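Local coordinates for protein hydrolase, haloacid dehalogenase-like family (Porphyromonas gingivalis, PDB 2I6X) that is a predicted hydrolase of the haloacid dehalogenase (HAD) superfamily, whose natural substrate is not established, at residues G147-M159 against F172-L186. Sequence-based numbering, arbitrary orientation. Where two conformers were deposited one is given.
Sequences GKYKPNEDIFLEM and FIDDGPANVATAERL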
ATOM      1  N   GLY A 147      -9.112  -2.293   9.855  1.00 65.94           N
ATOM      2  CA  GLY A 147      -8.641  -2.764  11.138  1.00 65.04           C
ATOM      3  C   GLY A 147      -7.842  -4.065  11.032  1.00 65.28           C
ATOM      4  O   GLY A 147      -7.823  -4.840  11.982  1.00 64.98           O
ATOM      5  N   LYS A 148      -7.199  -4.319   9.886  1.00 64.44           N
ATOM      6  CA  LYS A 148      -6.388  -5.531   9.710  1.00 64.51           C
ATOM      7  C   LYS A 148      -5.184  -5.174   8.842  1.00 65.05           C
ATOM      8  O   LYS A 148      -5.167  -4.116   8.205  1.00 65.61           O
ATOM      9  CB  LYS A 148      -7.167  -6.681   9.040  1.00 64.29           C
ATOM     10  CG  LYS A 148      -8.539  -7.013   9.599  1.00 64.38           C
ATOM     11  CD  LYS A 148      -9.223  -8.042   8.733  1.00 64.00           C
ATOM     12  CE  LYS A 148     -10.287  -8.810   9.520  1.00 66.10           C
ATOM     13  NZ  LYS A 148     -11.644  -8.210   9.502  1.00 65.58           N
ATOM     14  N   TYR A 149      -4.182  -6.046   8.804  1.00 64.40           N
ATOM     15  CA  TYR A 149      -2.941  -5.714   8.111  1.00 64.69           C
ATOM     16  C   TYR A 149      -2.290  -6.961   7.621  1.00 64.07           C
ATOM     17  O   TYR A 149      -2.346  -7.987   8.262  1.00 64.85           O
ATOM     18  CB  TYR A 149      -1.963  -4.901   9.006  1.00 64.56           C
ATOM     19  CG  TYR A 149      -1.640  -5.551  10.345  1.00 65.51           C
ATOM     20  CD1 TYR A 149      -2.525  -5.422  11.448  1.00 65.69           C
ATOM     21  CD2 TYR A 149      -0.471  -6.300  10.525  1.00 63.78           C
ATOM     22  CE1 TYR A 149      -2.252  -6.024  12.684  1.00 64.03           C
ATOM     23  CE2 TYR A 149      -0.199  -6.924  11.771  1.00 64.95           C
ATOM     24  CZ  TYR A 149      -1.093  -6.769  12.836  1.00 65.22           C
ATOM     25  OH  TYR A 149      -0.830  -7.365  14.065  1.00 68.57           O
ATOM     26  N   LYS A 150      -1.670  -6.858   6.464  1.00 64.74           N
ATOM     27  CA  LYS A 150      -0.788  -7.895   5.963  1.00 64.61           C
ATOM     28  C   LYS A 150       0.422  -7.961   6.898  1.00 64.38           C
ATOM     29  O   LYS A 150       0.835  -6.941   7.429  1.00 64.39           O
ATOM     30  CB  LYS A 150      -0.328  -7.540   4.563  1.00 63.98           C
ATOM     31  CG  LYS A 150      -1.446  -7.459   3.565  1.00 64.08           C
ATOM     32  CD  LYS A 150      -0.924  -7.144   2.147  1.00 61.38           C
ATOM     33  CE  LYS A 150      -0.529  -5.691   2.050  1.00 61.19           C
ATOM     34  NZ  LYS A 150       0.070  -5.395   0.737  1.00 63.06           N
ATOM     35  N   PRO A 151       1.010  -9.150   7.059  1.00 64.26           N
ATOM     36  CA  PRO A 151       0.686 -10.387   6.329  1.00 64.71           C
ATOM     37  C   PRO A 151      -0.335 -11.342   6.963  1.00 64.23           C
ATOM     38  O   PRO A 151      -0.356 -12.515   6.629  1.00 63.75           O
ATOM     39  CB  PRO A 151       2.060 -11.079   6.217  1.00 64.99           C
ATOM     40  CG  PRO A 151       2.821 -10.613   7.473  1.00 64.22           C
ATOM     41  CD  PRO A 151       2.134  -9.348   7.990  1.00 64.06           C
ATOM     42  N   ASN A 152      -1.180 -10.862   7.865  1.00 64.66           N
ATOM     43  CA  ASN A 152      -2.180 -11.740   8.466  1.00 64.16           C
ATOM     44  C   ASN A 152      -3.143 -12.202   7.394  1.00 63.87           C
ATOM     45  O   ASN A 152      -3.442 -11.451   6.453  1.00 63.13           O
ATOM     46  CB  ASN A 152      -2.952 -11.024   9.559  1.00 64.57           C
ATOM     47  CG  ASN A 152      -2.076 -10.602  10.710  1.00 66.99           C
ATOM     48  OD1 ASN A 152      -1.196 -11.347  11.112  1.00 69.34           O
ATOM     49  ND2 ASN A 152      -2.314  -9.399  11.253  1.00 67.21           N
ATOM     50  N   GLU A 153      -3.618 -13.433   7.547  1.00 63.44           N
ATOM     51  CA  GLU A 153      -4.623 -14.016   6.657  1.00 64.20           C
ATOM     52  C   GLU A 153      -5.969 -13.308   6.741  1.00 63.63           C
ATOM     53  O   GLU A 153      -6.660 -13.202   5.732  1.00 64.04           O
ATOM     54  CB  GLU A 153      -4.788 -15.530   6.921  1.00 63.80           C
ATOM     55  CG  GLU A 153      -3.583 -16.317   6.472  1.00 65.02           C
ATOM     56  CD  GLU A 153      -3.657 -17.795   6.727  1.00 67.63           C
ATOM     57  OE1 GLU A 153      -4.725 -18.318   7.134  1.00 70.02           O
ATOM     58  OE2 GLU A 153      -2.623 -18.463   6.493  1.00 70.00           O
ATOM     59  N   ASP A 154      -6.336 -12.790   7.913  1.00 63.80           N
ATOM     60  CA  ASP A 154      -7.641 -12.137   8.027  1.00 63.66           C
ATOM     61  C   ASP A 154      -7.895 -11.063   6.966  1.00 63.23           C
ATOM     62  O   ASP A 154      -8.994 -10.991   6.430  1.00 63.52           O
ATOM     63  CB  ASP A 154      -8.034 -11.698   9.457  1.00 64.09           C
ATOM     64  CG  ASP A 154      -7.057 -10.711  10.119  1.00 65.24           C
ATOM     65  OD1 ASP A 154      -7.135 -10.644  11.376  1.00 67.94           O
ATOM     66  OD2 ASP A 154      -6.251 -10.010   9.455  1.00 64.23           O
ATOM     67  N   ILE A 155      -6.880 -10.283   6.612  1.00 62.77           N
ATOM     68  CA  ILE A 155      -7.094  -9.208   5.638  1.00 61.82           C
ATOM     69  C   ILE A 155      -7.315  -9.797   4.218  1.00 62.09           C
ATOM     70  O   ILE A 155      -8.192  -9.338   3.485  1.00 62.31           O
ATOM     71  CB  ILE A 155      -5.982  -8.097   5.678  1.00 61.79           C
ATOM     72  CG1 ILE A 155      -6.529  -6.792   5.036  1.00 60.82           C
ATOM     73  CG2 ILE A 155      -4.615  -8.618   5.068  1.00 59.93           C
ATOM     74  CD1 ILE A 155      -5.563  -5.570   4.972  1.00 60.87           C
ATOM     75  N   PHE A 156      -6.547 -10.820   3.854  1.00 61.55           N
ATOM     76  CA  PHE A 156      -6.821 -11.592   2.637  1.00 61.39           C
ATOM     77  C   PHE A 156      -8.231 -12.190   2.606  1.00 61.96           C
ATOM     78  O   PHE A 156      -8.906 -12.156   1.555  1.00 61.76           O
ATOM     79  CB  PHE A 156      -5.786 -12.692   2.452  1.00 60.53           C
ATOM     80  CG  PHE A 156      -4.395 -12.166   2.124  1.00 59.79           C
ATOM     81  CD1 PHE A 156      -3.967 -12.070   0.804  1.00 58.44           C
ATOM     82  CD2 PHE A 156      -3.532 -11.764   3.139  1.00 58.40           C
ATOM     83  CE1 PHE A 156      -2.679 -11.589   0.486  1.00 61.14           C
ATOM     84  CE2 PHE A 156      -2.223 -11.269   2.849  1.00 61.60           C
ATOM     85  CZ  PHE A 156      -1.797 -11.179   1.523  1.00 59.99           C
ATOM     86  N   LEU A 157      -8.669 -12.738   3.743  1.00 61.88           N
ATOM     87  CA  LEU A 157      -9.953 -13.407   3.795  1.00 63.03           C
ATOM     88  C   LEU A 157     -11.147 -12.432   3.682  1.00 62.94           C
ATOM     89  O   LEU A 157     -12.138 -12.741   3.014  1.00 62.18           O
ATOM     90  CB  LEU A 157     -10.055 -14.321   5.033  1.00 63.53           C
ATOM     91  CG  LEU A 157      -9.011 -15.457   5.164  1.00 64.85           C
ATOM     92  CD1 LEU A 157      -9.287 -16.273   6.402  1.00 67.38           C
ATOM     93  CD2 LEU A 157      -9.031 -16.390   4.003  1.00 66.95           C
ATOM     94  N   GLU A 158     -11.042 -11.265   4.322  1.00 63.03           N
ATOM     95  CA  GLU A 158     -12.048 -10.227   4.173  1.00 64.04           C
ATOM     96  C   GLU A 158     -12.184  -9.837   2.688  1.00 64.08           C
ATOM     97  O   GLU A 158     -13.301  -9.808   2.153  1.00 63.65           O
ATOM     98  CB  GLU A 158     -11.728  -9.016   5.055  1.00 63.42           C
ATOM     99  CG  GLU A 158     -12.893  -8.017   5.129  1.00 66.13           C
ATOM    100  CD  GLU A 158     -12.666  -6.844   6.092  1.00 66.83           C
ATOM    101  OE1 GLU A 158     -11.975  -7.048   7.106  1.00 72.84           O
ATOM    102  OE2 GLU A 158     -13.197  -5.725   5.862  1.00 69.07           O
HETATM  103  N   MSE A 159     -11.040  -9.590   2.037  1.00 64.09           N
HETATM  104  CA  MSE A 159     -10.953  -9.295   0.607  1.00 66.50           C
HETATM  105  C   MSE A 159     -11.637 -10.337  -0.292  1.00 63.87           C
HETATM  106  O   MSE A 159     -12.469  -9.990  -1.134  1.00 64.04           O
HETATM  107  CB  MSE A 159      -9.489  -9.116   0.176  1.00 65.50           C
HETATM  108  CG  MSE A 159      -9.346  -8.981  -1.335  1.00 68.09           C
HETATM  109 SE   MSE A 159      -7.548  -8.514  -1.940  1.00 76.50          SE
HETATM  110  CE  MSE A 159      -6.706 -10.273  -1.621  1.00 71.25           C
ATOM    111  N   PHE A 172      -1.481 -11.852  -7.511  1.00 61.93           N
ATOM    112  CA  PHE A 172      -1.191 -10.922  -6.389  1.00 62.27           C
ATOM    113  C   PHE A 172       0.203 -10.349  -6.547  1.00 62.49           C
ATOM    114  O   PHE A 172       1.183 -11.101  -6.620  1.00 62.89           O
ATOM    115  CB  PHE A 172      -1.340 -11.653  -5.039  1.00 62.16           C
ATOM    116  CG  PHE A 172      -0.964 -10.807  -3.807  1.00 63.38           C
ATOM    117  CD1 PHE A 172      -1.796  -9.775  -3.361  1.00 65.20           C
ATOM    118  CD2 PHE A 172       0.203 -11.077  -3.083  1.00 62.47           C
ATOM    119  CE1 PHE A 172      -1.464  -8.995  -2.203  1.00 65.10           C
ATOM    120  CE2 PHE A 172       0.546 -10.334  -1.944  1.00 64.75           C
ATOM    121  CZ  PHE A 172      -0.289  -9.281  -1.495  1.00 64.24           C
ATOM    122  N   ILE A 173       0.302  -9.020  -6.666  1.00 63.85           N
ATOM    123  CA  ILE A 173       1.586  -8.356  -6.981  1.00 62.01           C
ATOM    124  C   ILE A 173       1.997  -7.514  -5.791  1.00 63.52           C
ATOM    125  O   ILE A 173       1.384  -6.471  -5.498  1.00 64.32           O
ATOM    126  CB  ILE A 173       1.514  -7.556  -8.307  1.00 62.72           C
ATOM    127  CG1 ILE A 173       1.010  -8.448  -9.452  1.00 60.59           C
ATOM    128  CG2 ILE A 173       2.893  -6.894  -8.658  1.00 60.18           C
ATOM    129  CD1 ILE A 173       0.549  -7.685 -10.724  1.00 58.90           C
ATOM    130  N   ASP A 174       3.009  -7.988  -5.065  1.00 63.87           N
ATOM    131  CA  ASP A 174       3.431  -7.343  -3.805  1.00 64.43           C
ATOM    132  C   ASP A 174       4.934  -7.533  -3.648  1.00 64.37           C
ATOM    133  O   ASP A 174       5.435  -8.599  -3.927  1.00 65.04           O
ATOM    134  CB  ASP A 174       2.676  -7.930  -2.607  1.00 63.76           C
ATOM    135  CG  ASP A 174       2.726  -7.045  -1.340  1.00 66.05           C
ATOM    136  OD1 ASP A 174       3.784  -6.481  -1.011  1.00 69.57           O
ATOM    137  OD2 ASP A 174       1.695  -6.928  -0.625  1.00 67.18           O
ATOM    138  N   ASP A 175       5.627  -6.492  -3.199  1.00 64.05           N
ATOM    139  CA  ASP A 175       7.076  -6.489  -3.048  1.00 64.91           C
ATOM    140  C   ASP A 175       7.476  -6.997  -1.674  1.00 63.93           C
ATOM    141  O   ASP A 175       8.665  -7.150  -1.387  1.00 64.01           O
ATOM    142  CB  ASP A 175       7.631  -5.050  -3.250  1.00 65.79           C
ATOM    143  CG  ASP A 175       7.032  -4.022  -2.235  1.00 67.94           C
ATOM    144  OD1 ASP A 175       5.777  -3.993  -2.007  1.00 70.60           O
ATOM    145  OD2 ASP A 175       7.834  -3.234  -1.675  1.00 71.41           O
ATOM    146  N   GLY A 176       6.476  -7.222  -0.825  1.00 63.19           N
ATOM    147  CA  GLY A 176       6.668  -7.739   0.524  1.00 61.60           C
ATOM    148  C   GLY A 176       6.723  -9.244   0.570  1.00 61.14           C
ATOM    149  O   GLY A 176       5.690  -9.918   0.404  1.00 62.36           O
ATOM    150  N   PRO A 177       7.922  -9.796   0.825  1.00 60.66           N
ATOM    151  CA  PRO A 177       8.094 -11.242   0.936  1.00 59.90           C
ATOM    152  C   PRO A 177       7.073 -11.936   1.844  1.00 61.00           C
ATOM    153  O   PRO A 177       6.550 -12.984   1.465  1.00 60.79           O
ATOM    154  CB  PRO A 177       9.527 -11.376   1.460  1.00 59.53           C
ATOM    155  CG  PRO A 177      10.246 -10.161   0.810  1.00 58.74           C
ATOM    156  CD  PRO A 177       9.216  -9.064   0.961  1.00 60.13           C
ATOM    157  N   ALA A 178       6.804 -11.384   3.036  1.00 61.46           N
ATOM    158  CA  ALA A 178       5.825 -11.992   3.971  1.00 61.61           C
ATOM    159  C   ALA A 178       4.408 -11.929   3.421  1.00 61.20           C
ATOM    160  O   ALA A 178       3.640 -12.834   3.601  1.00 62.97           O
ATOM    161  CB  ALA A 178       5.900 -11.333   5.375  1.00 61.29           C
ATOM    162  N   ASN A 179       4.072 -10.845   2.737  1.00 62.45           N
ATOM    163  CA  ASN A 179       2.772 -10.694   2.072  1.00 62.55           C
ATOM    164  C   ASN A 179       2.576 -11.747   0.960  1.00 62.46           C
ATOM    165  O   ASN A 179       1.529 -12.407   0.898  1.00 62.89           O
ATOM    166  CB  ASN A 179       2.654  -9.263   1.502  1.00 62.53           C
ATOM    167  CG  ASN A 179       2.687  -8.169   2.595  1.00 63.31           C
ATOM    168  OD1 ASN A 179       2.559  -8.447   3.791  1.00 62.01           O
ATOM    169  ND2 ASN A 179       2.835  -6.907   2.167  1.00 62.24           N
ATOM    170  N   VAL A 180       3.586 -11.882   0.094  1.00 61.47           N
ATOM    171  CA  VAL A 180       3.643 -12.945  -0.917  1.00 61.00           C
ATOM    172  C   VAL A 180       3.519 -14.357  -0.348  1.00 61.15           C
ATOM    173  O   VAL A 180       2.723 -15.176  -0.842  1.00 62.00           O
ATOM    174  CB  VAL A 180       4.940 -12.813  -1.780  1.00 60.96           C
ATOM    175  CG1 VAL A 180       5.204 -14.056  -2.586  1.00 58.78           C
ATOM    176  CG2 VAL A 180       4.849 -11.608  -2.663  1.00 59.67           C
ATOM    177  N   ALA A 181       4.302 -14.662   0.682  1.00 61.38           N
ATOM    178  CA  ALA A 181       4.201 -15.968   1.363  1.00 61.88           C
ATOM    179  C   ALA A 181       2.763 -16.268   1.846  1.00 62.05           C
ATOM    180  O   ALA A 181       2.284 -17.385   1.712  1.00 62.62           O
ATOM    181  CB  ALA A 181       5.190 -16.047   2.531  1.00 61.59           C
ATOM    182  N   THR A 182       2.069 -15.269   2.381  1.00 62.41           N
ATOM    183  CA  THR A 182       0.686 -15.482   2.829  1.00 62.31           C
ATOM    184  C   THR A 182      -0.253 -15.709   1.651  1.00 61.97           C
ATOM    185  O   THR A 182      -1.153 -16.552   1.737  1.00 61.56           O
ATOM    186  CB  THR A 182       0.174 -14.312   3.728  1.00 62.79           C
ATOM    187  OG1 THR A 182       0.947 -14.265   4.929  1.00 64.99           O
ATOM    188  CG2 THR A 182      -1.287 -14.479   4.093  1.00 60.81           C
ATOM    189  N   ALA A 183      -0.058 -14.969   0.560  1.00 61.95           N
ATOM    190  CA  ALA A 183      -0.910 -15.167  -0.629  1.00 62.42           C
ATOM    191  C   ALA A 183      -0.692 -16.542  -1.283  1.00 62.69           C
ATOM    192  O   ALA A 183      -1.662 -17.191  -1.720  1.00 62.75           O
ATOM    193  CB  ALA A 183      -0.742 -14.059  -1.627  1.00 62.28           C
ATOM    194  N   GLU A 184       0.561 -16.997  -1.314  1.00 62.55           N
ATOM    195  CA  GLU A 184       0.870 -18.379  -1.737  1.00 62.62           C
ATOM    196  C   GLU A 184       0.137 -19.428  -0.911  1.00 62.11           C
ATOM    197  O   GLU A 184      -0.432 -20.357  -1.454  1.00 61.84           O
ATOM    198  CB  GLU A 184       2.378 -18.654  -1.671  1.00 62.80           C
ATOM    199  CG  GLU A 184       3.167 -18.006  -2.829  1.00 64.15           C
ATOM    200  CD  GLU A 184       2.901 -18.656  -4.208  1.00 67.58           C
ATOM    201  OE1 GLU A 184       2.366 -19.816  -4.283  1.00 68.19           O
ATOM    202  OE2 GLU A 184       3.252 -18.000  -5.224  1.00 66.92           O
ATOM    203  N   ARG A 185       0.161 -19.244   0.404  0.50 61.94           N
ATOM    204  CA  ARG A 185      -0.427 -20.156   1.376  0.50 61.57           C
ATOM    205  C   ARG A 185      -1.945 -20.282   1.119  0.50 61.57           C
ATOM    206  O   ARG A 185      -2.520 -21.361   1.218  0.50 61.46           O
ATOM    207  CB  ARG A 185      -0.192 -19.531   2.745  0.50 61.75           C
ATOM    208  CG  ARG A 185       0.438 -20.369   3.815  0.50 60.69           C
ATOM    209  CD  ARG A 185       0.864 -19.402   4.925  0.50 58.84           C
ATOM    210  NE  ARG A 185       2.318 -19.277   5.115  0.50 55.31           N
ATOM    211  CZ  ARG A 185       2.962 -18.137   5.389  0.50 55.33           C
ATOM    212  NH1 ARG A 185       4.287 -18.147   5.551  0.50 56.05           N
ATOM    213  NH2 ARG A 185       2.319 -16.976   5.465  0.50 48.47           N
ATOM    214  N   LEU A 186      -2.564 -19.159   0.758  1.00 61.35           N
ATOM    215  CA  LEU A 186      -3.975 -19.080   0.467  1.00 61.30           C
ATOM    216  C   LEU A 186      -4.382 -19.497  -0.954  1.00 61.01           C
ATOM    217  O   LEU A 186      -5.579 -19.525  -1.262  1.00 61.01           O
ATOM    218  CB  LEU A 186      -4.468 -17.649   0.796  1.00 60.83           C
ATOM    219  CG  LEU A 186      -4.414 -17.375   2.308  1.00 59.49           C
ATOM    220  CD1 LEU A 186      -4.747 -15.925   2.583  1.00 58.09           C
ATOM    221  CD2 LEU A 186      -5.314 -18.358   3.125  1.00 56.07           C
TER
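K150 meets D174 in a salt bridge, NZ lying 2.6 Å from OD2 on the syn side of the carboxylate and 22° out of its plane. The lysine chain runs out extended to CD and then bends (chi3 -75°), which carries the ammonium past the amide of N179, whose side chain it crosses at about a right angle. N179 ND2 donates to the same D174 OD2 from above the carboxylate plane, at 3.0 Å. N179 OD1 sits against K150 CB and near P151 CB, while P151 CG rests on A178 CB.

One turn further along helix 177-185, T182 OG1 donates to P151 O at 2.8 Å, in the carbonyl plane and on a lone pair. With OG1 turned back beside its own backbone N, T182 directs CG2 to the CD2–CE2 side of the F156 ring. That ring lies between the segments 153-159 and 177-185, whose axes cross at -55°: L186 CD1 packs on F156 CB at 3.4 Å, A183 CB touches F156 CE1, and the CE1–CZ edge of F156 points into a face of F172 in a T-shaped pair with centroids 5.4 Å apart. L110 of strand 106-111 touches both aromatic rings. At the outer margin, E153 CG lies by T182 CG2, its carboxylate near L186 CD2.

Behind the salt bridge, D174 OD1 accepts from G176 N at 2.8 Å, an Asx turn that holds the carboxylate just ahead of the helix, and K150 NZ also donates to L110 O. D11 brings another carboxylate close to D174. This lysine, in the loop between helices 143-146 and 153-163, and the acidic D174-D175 pair after strand 170-173 are consistent with HAD motifs III and IV; the lysine probably offsets negative charge gathered at the presumed active site, while the apolar packing of F156 joins helix 153-163 to helix 177-185 and strand 170-173.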